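Local coordinates for tumor necrosis factor ligand superfamily member 9 (Mus musculus, PDB 6MKB), which binds the receptor TNFRSF9 (4-1BB) through its extracellular TNF homology domain and induces proliferation of activated peripheral blood T cells, at residues Q92-E104 with V115-H129. Numbering follows the deposited sequence.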
loop_
_atom_site.group_PDB
_atom_site.type_symbol
_atom_site.label_atom_id
_atom_site.label_comp_id
_atom_site.label_asym_id
_atom_site.label_seq_id
_atom_site.Cartn_x
_atom_site.Cartn_y
_atom_site.Cartn_z
ATOM N N GLN B 92 12.176 10.403 -15.595
ATOM C CA GLN B 92 12.504 10.097 -14.225
ATOM C C GLN B 92 11.926 11.181 -13.318
ATOM O O GLN B 92 11.982 12.367 -13.663
ATOM C CB GLN B 92 14.036 10.084 -14.153
ATOM C CG GLN B 92 14.638 9.634 -12.855
ATOM C CD GLN B 92 15.808 8.748 -13.136
ATOM O OE1 GLN B 92 16.944 9.118 -12.865
ATOM N NE2 GLN B 92 15.559 7.567 -13.700
ATOM N N VAL B 93 11.381 10.805 -12.169
ATOM C CA VAL B 93 10.888 11.832 -11.247
ATOM C C VAL B 93 12.077 12.219 -10.343
ATOM O O VAL B 93 13.013 11.432 -10.233
ATOM C CB VAL B 93 9.601 11.427 -10.471
ATOM C CG1 VAL B 93 8.535 10.848 -11.412
ATOM C CG2 VAL B 93 9.910 10.456 -9.340
ATOM N N ASP B 94 12.065 13.437 -9.743
ATOM C CA ASP B 94 13.118 14.020 -8.863
ATOM C C ASP B 94 13.792 13.005 -7.886
ATOM O O ASP B 94 14.963 13.185 -7.535
ATOM C CB ASP B 94 12.537 15.195 -8.041
ATOM C CG ASP B 94 13.560 16.112 -7.376
ATOM O OD1 ASP B 94 14.472 16.608 -8.086
ATOM O OD2 ASP B 94 13.432 16.357 -6.153
ATOM N N ASP B 95 13.049 11.955 -7.466
ATOM C CA ASP B 95 13.512 10.920 -6.535
ATOM C C ASP B 95 13.391 9.478 -7.124
ATOM O O ASP B 95 13.448 8.510 -6.351
ATOM C CB ASP B 95 12.731 11.024 -5.201
ATOM C CG ASP B 95 11.323 10.447 -5.238
ATOM O OD1 ASP B 95 10.451 11.046 -5.918
ATOM O OD2 ASP B 95 11.094 9.392 -4.595
ATOM N N PHE B 96 13.246 9.336 -8.476
ATOM C CA PHE B 96 13.157 8.023 -9.137
ATOM C C PHE B 96 14.562 7.414 -9.210
ATOM O O PHE B 96 15.288 7.453 -10.210
ATOM C CB PHE B 96 12.414 8.026 -10.504
ATOM C CG PHE B 96 12.455 6.741 -11.319
ATOM C CD1 PHE B 96 12.476 5.494 -10.694
ATOM C CD2 PHE B 96 12.442 6.780 -12.708
ATOM C CE1 PHE B 96 12.572 4.319 -11.446
ATOM C CE2 PHE B 96 12.517 5.600 -13.459
ATOM C CZ PHE B 96 12.570 4.379 -12.823
ATOM N N ASP B 97 14.905 6.879 -8.060
ATOM C CA ASP B 97 16.066 6.130 -7.642
ATOM C C ASP B 97 15.499 5.195 -6.600
ATOM O O ASP B 97 14.940 5.660 -5.599
ATOM C CB ASP B 97 17.137 7.066 -7.075
ATOM N N ASN B 98 15.485 3.893 -6.921
ATOM C CA ASN B 98 14.946 2.782 -6.133
ATOM C C ASN B 98 13.440 2.978 -5.783
ATOM O O ASN B 98 13.019 2.673 -4.660
ATOM C CB ASN B 98 15.801 2.438 -4.873
ATOM C CG ASN B 98 16.081 3.557 -3.890
ATOM O OD1 ASN B 98 17.174 4.141 -3.873
ATOM N ND2 ASN B 98 15.099 3.888 -3.057
ATOM N N LEU B 99 12.620 3.402 -6.782
ATOM C CA LEU B 99 11.142 3.452 -6.672
ATOM C C LEU B 99 10.686 2.004 -6.866
ATOM O O LEU B 99 10.520 1.547 -8.005
ATOM C CB LEU B 99 10.541 4.407 -7.739
ATOM C CG LEU B 99 9.843 5.700 -7.299
ATOM C CD1 LEU B 99 10.701 6.534 -6.401
ATOM C CD2 LEU B 99 9.505 6.537 -8.500
ATOM N N ALA B 100 10.652 1.224 -5.768
ATOM C CA ALA B 100 10.362 -0.211 -5.857
ATOM C C ALA B 100 9.754 -0.808 -4.597
ATOM O O ALA B 100 10.013 -0.358 -3.484
ATOM C CB ALA B 100 11.645 -0.976 -6.188
ATOM N N LEU B 101 9.006 -1.900 -4.798
ATOM C CA LEU B 101 8.379 -2.709 -3.771
ATOM C C LEU B 101 9.189 -3.983 -3.728
ATOM O O LEU B 101 9.165 -4.734 -4.701
ATOM C CB LEU B 101 6.886 -2.949 -4.129
ATOM C CG LEU B 101 6.070 -3.999 -3.318
ATOM C CD1 LEU B 101 6.197 -3.790 -1.811
ATOM C CD2 LEU B 101 4.605 -3.929 -3.666
ATOM N N THR B 102 9.959 -4.202 -2.647
ATOM C CA THR B 102 10.805 -5.388 -2.524
ATOM C C THR B 102 10.316 -6.287 -1.379
ATOM O O THR B 102 9.890 -5.810 -0.329
ATOM C CB THR B 102 12.269 -4.978 -2.354
ATOM O OG1 THR B 102 12.597 -4.045 -3.376
ATOM C CG2 THR B 102 13.243 -6.151 -2.445
ATOM N N VAL B 103 10.344 -7.598 -1.628
ATOM C CA VAL B 103 10.025 -8.678 -0.686
ATOM C C VAL B 103 11.300 -9.506 -0.508
ATOM O O VAL B 103 11.826 -10.057 -1.468
ATOM C CB VAL B 103 8.838 -9.539 -1.141
ATOM C CG1 VAL B 103 8.591 -10.697 -0.177
ATOM C CG2 VAL B 103 7.586 -8.691 -1.319
ATOM N N GLU B 104 11.805 -9.556 0.707
ATOM C CA GLU B 104 13.016 -10.314 1.027
ATOM C C GLU B 104 12.608 -11.681 1.534
ATOM O O GLU B 104 11.725 -11.789 2.396
ATOM C CB GLU B 104 13.880 -9.558 2.044
ATOM C CG GLU B 104 14.983 -8.748 1.385
ATOM C CD GLU B 104 15.516 -7.545 2.125
ATOM O OE1 GLU B 104 15.790 -7.660 3.342
ATOM O OE2 GLU B 104 15.676 -6.486 1.479
ATOM N N VAL B 115 2.308 -14.290 -0.634
ATOM C CA VAL B 115 2.947 -13.082 -0.128
ATOM C C VAL B 115 2.179 -11.915 -0.747
ATOM O O VAL B 115 2.109 -11.808 -1.967
ATOM C CB VAL B 115 4.480 -13.034 -0.419
ATOM C CG1 VAL B 115 5.056 -11.688 -0.024
ATOM C CG2 VAL B 115 5.237 -14.158 0.289
ATOM N N ASP B 116 1.556 -11.090 0.089
ATOM C CA ASP B 116 0.767 -9.966 -0.392
ATOM C C ASP B 116 1.301 -8.684 0.224
ATOM O O ASP B 116 0.996 -8.386 1.365
ATOM C CB ASP B 116 -0.742 -10.183 -0.111
ATOM C CG ASP B 116 -1.679 -9.036 -0.482
ATOM O OD1 ASP B 116 -1.211 -8.057 -1.100
ATOM O OD2 ASP B 116 -2.878 -9.114 -0.147
ATOM N N ARG B 117 2.082 -7.920 -0.550
ATOM C CA ARG B 117 2.700 -6.655 -0.126
ATOM C C ARG B 117 2.229 -5.488 -0.995
ATOM O O ARG B 117 2.111 -5.632 -2.207
ATOM C CB ARG B 117 4.235 -6.739 -0.185
ATOM C CG ARG B 117 4.823 -7.801 0.684
ATOM C CD ARG B 117 5.119 -7.363 2.109
ATOM N NE ARG B 117 6.263 -8.121 2.633
ATOM C CZ ARG B 117 6.168 -9.281 3.288
ATOM N NH1 ARG B 117 4.974 -9.809 3.551
ATOM N NH2 ARG B 117 7.261 -9.901 3.711
ATOM N N SER B 118 1.992 -4.337 -0.371
ATOM C CA SER B 118 1.594 -3.102 -1.032
ATOM C C SER B 118 2.679 -2.042 -0.851
ATOM O O SER B 118 3.463 -2.115 0.093
ATOM C CB SER B 118 0.266 -2.595 -0.491
ATOM O OG SER B 118 -0.758 -3.549 -0.696
ATOM N N TRP B 119 2.714 -1.066 -1.761
ATOM C CA TRP B 119 3.643 0.051 -1.797
ATOM C C TRP B 119 2.930 1.276 -2.351
ATOM O O TRP B 119 2.062 1.148 -3.222
ATOM C CB TRP B 119 4.848 -0.326 -2.681
ATOM C CG TRP B 119 5.833 0.774 -2.992
ATOM C CD1 TRP B 119 7.040 0.978 -2.396
ATOM C CD2 TRP B 119 5.750 1.733 -4.066
ATOM N NE1 TRP B 119 7.709 2.008 -3.020
ATOM C CE2 TRP B 119 6.947 2.481 -4.051
ATOM C CE3 TRP B 119 4.783 2.015 -5.060
ATOM C CZ2 TRP B 119 7.192 3.510 -4.955
ATOM C CZ3 TRP B 119 5.028 3.036 -5.965
ATOM C CH2 TRP B 119 6.213 3.775 -5.905
ATOM N N SER B 120 3.323 2.468 -1.897
ATOM C CA SER B 120 2.759 3.704 -2.451
ATOM C C SER B 120 3.729 4.845 -2.316
ATOM O O SER B 120 4.590 4.837 -1.435
ATOM C CB SER B 120 1.416 4.072 -1.817
ATOM O OG SER B 120 1.515 4.331 -0.427
ATOM N N GLN B 121 3.592 5.827 -3.215
ATOM C CA GLN B 121 4.366 7.049 -3.193
ATOM C C GLN B 121 3.588 8.167 -3.866
ATOM O O GLN B 121 2.965 7.943 -4.914
ATOM C CB GLN B 121 5.733 6.858 -3.871
ATOM C CG GLN B 121 6.788 7.824 -3.330
ATOM C CD GLN B 121 7.930 7.056 -2.720
ATOM O OE1 GLN B 121 7.827 6.515 -1.601
ATOM N NE2 GLN B 121 9.018 6.947 -3.453
ATOM N N LEU B 122 3.653 9.378 -3.285
ATOM C CA LEU B 122 3.064 10.560 -3.877
ATOM C C LEU B 122 4.128 11.145 -4.793
ATOM O O LEU B 122 5.234 11.442 -4.337
ATOM C CB LEU B 122 2.601 11.538 -2.792
ATOM C CG LEU B 122 1.279 11.200 -2.078
ATOM C CD1 LEU B 122 1.200 11.902 -0.722
ATOM C CD2 LEU B 122 0.055 11.569 -2.941
ATOM N N LEU B 123 3.845 11.210 -6.097
ATOM C CA LEU B 123 4.823 11.672 -7.092
ATOM C C LEU B 123 4.306 12.803 -7.970
ATOM O O LEU B 123 3.144 12.796 -8.395
ATOM C CB LEU B 123 5.233 10.494 -8.020
ATOM C CG LEU B 123 5.956 9.291 -7.382
ATOM C CD1 LEU B 123 5.872 8.074 -8.282
ATOM C CD2 LEU B 123 7.401 9.599 -7.099
ATOM N N LEU B 124 5.198 13.752 -8.281
ATOM C CA LEU B 124 4.893 14.830 -9.218
ATOM C C LEU B 124 5.105 14.296 -10.628
ATOM O O LEU B 124 6.227 13.921 -10.998
ATOM C CB LEU B 124 5.745 16.083 -8.979
ATOM C CG LEU B 124 5.407 16.956 -7.780
ATOM C CD1 LEU B 124 6.477 17.993 -7.599
ATOM C CD2 LEU B 124 4.027 17.607 -7.924
ATOM N N LEU B 125 4.016 14.186 -11.380
ATOM C CA LEU B 125 4.051 13.692 -12.753
ATOM C C LEU B 125 3.724 14.819 -13.730
ATOM O O LEU B 125 3.008 15.773 -13.389
ATOM C CB LEU B 125 3.093 12.499 -12.950
ATOM C CG LEU B 125 3.316 11.248 -12.057
ATOM C CD1 LEU B 125 2.330 10.146 -12.411
ATOM C CD2 LEU B 125 4.745 10.706 -12.153
ATOM N N LYS B 126 4.299 14.717 -14.935
ATOM C CA LYS B 126 4.173 15.668 -16.036
ATOM C C LYS B 126 3.132 15.183 -17.024
ATOM O O LYS B 126 2.705 14.027 -16.955
ATOM C CB LYS B 126 5.530 15.836 -16.746
ATOM C CG LYS B 126 6.734 16.121 -15.857
ATOM C CD LYS B 126 6.772 17.563 -15.395
ATOM C CE LYS B 126 8.101 18.004 -14.861
ATOM N NZ LYS B 126 8.125 19.483 -14.687
ATOM N N ALA B 127 2.730 16.054 -17.944
ATOM C CA ALA B 127 1.792 15.726 -19.010
ATOM C C ALA B 127 2.500 14.794 -20.002
ATOM O O ALA B 127 3.572 15.127 -20.501
ATOM C CB ALA B 127 1.317 17.004 -19.706
ATOM N N GLY B 128 1.928 13.617 -20.214
ATOM C CA GLY B 128 2.478 12.600 -21.103
ATOM C C GLY B 128 3.408 11.641 -20.399
ATOM O O GLY B 128 4.151 10.906 -21.057
ATOM N N HIS B 129 3.375 11.638 -19.053
ATOM C CA HIS B 129 4.218 10.781 -18.216
ATOM C C HIS B 129 3.888 9.315 -18.480
ATOM O O HIS B 129 2.718 8.941 -18.555
ATOM C CB HIS B 129 4.063 11.125 -16.719
ATOM C CG HIS B 129 5.363 11.221 -15.988
ATOM N ND1 HIS B 129 6.171 10.119 -15.818
ATOM C CD2 HIS B 129 5.946 12.282 -15.394
ATOM C CE1 HIS B 129 7.218 10.541 -15.134
ATOM N NE2 HIS B 129 7.133 11.833 -14.861
HETATM O O HOH W 1 7.698 -5.574 1.788
HETATM O O HOH W 2 9.631 -8.575 2.996
#
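R117 is joined to the backbone of the facing strand, at T102 and E104, through two waters lying in the plane of its guanidinium. R117 NH2 donates to the O of one water at 2.8 Å, which also accepts weakly from E104 N; the other donates to T102 O and accepts weakly from R117 NE. The waters thus bridge strands 100-104 and 115-125, which share no clear direct hydrogen bond: their axes approach to 7.3 Å at 156°, antiparallel, and side chains fill the gap. The aliphatic part of R117 packs on V103, CG to CG2 at 3.5 Å, and a bend at chi2 (-88°) turns the guanidinium toward the waters.

In the middle of the contact L101 meets W119, CB to CB at 3.6 Å. The chi1 of W119 (172°) lays the indole with one face against the A100-L101 peptide, while L99 CG sits at the ring edge, near its plane. L101 CD2 reaches R117 O at 3.4 Å.

Toward V93 and L125, L99 and L123 meet tip to tip, CD2 to CD1 at 4.0 Å, and V93 crosses L123 at about a right angle, CG2 to CD2 at 3.5 Å. L125 CD2 lies over the centre of the H129 ring, and V93 CG1 touches both residues.

S118 packs on S118 of the second subunit. Strand 80-90 hydrogen-bonds with L99, L101 and V103, and strand 58-70 with V115 and R117, placing the contact between facing sheets of the TNF jelly roll.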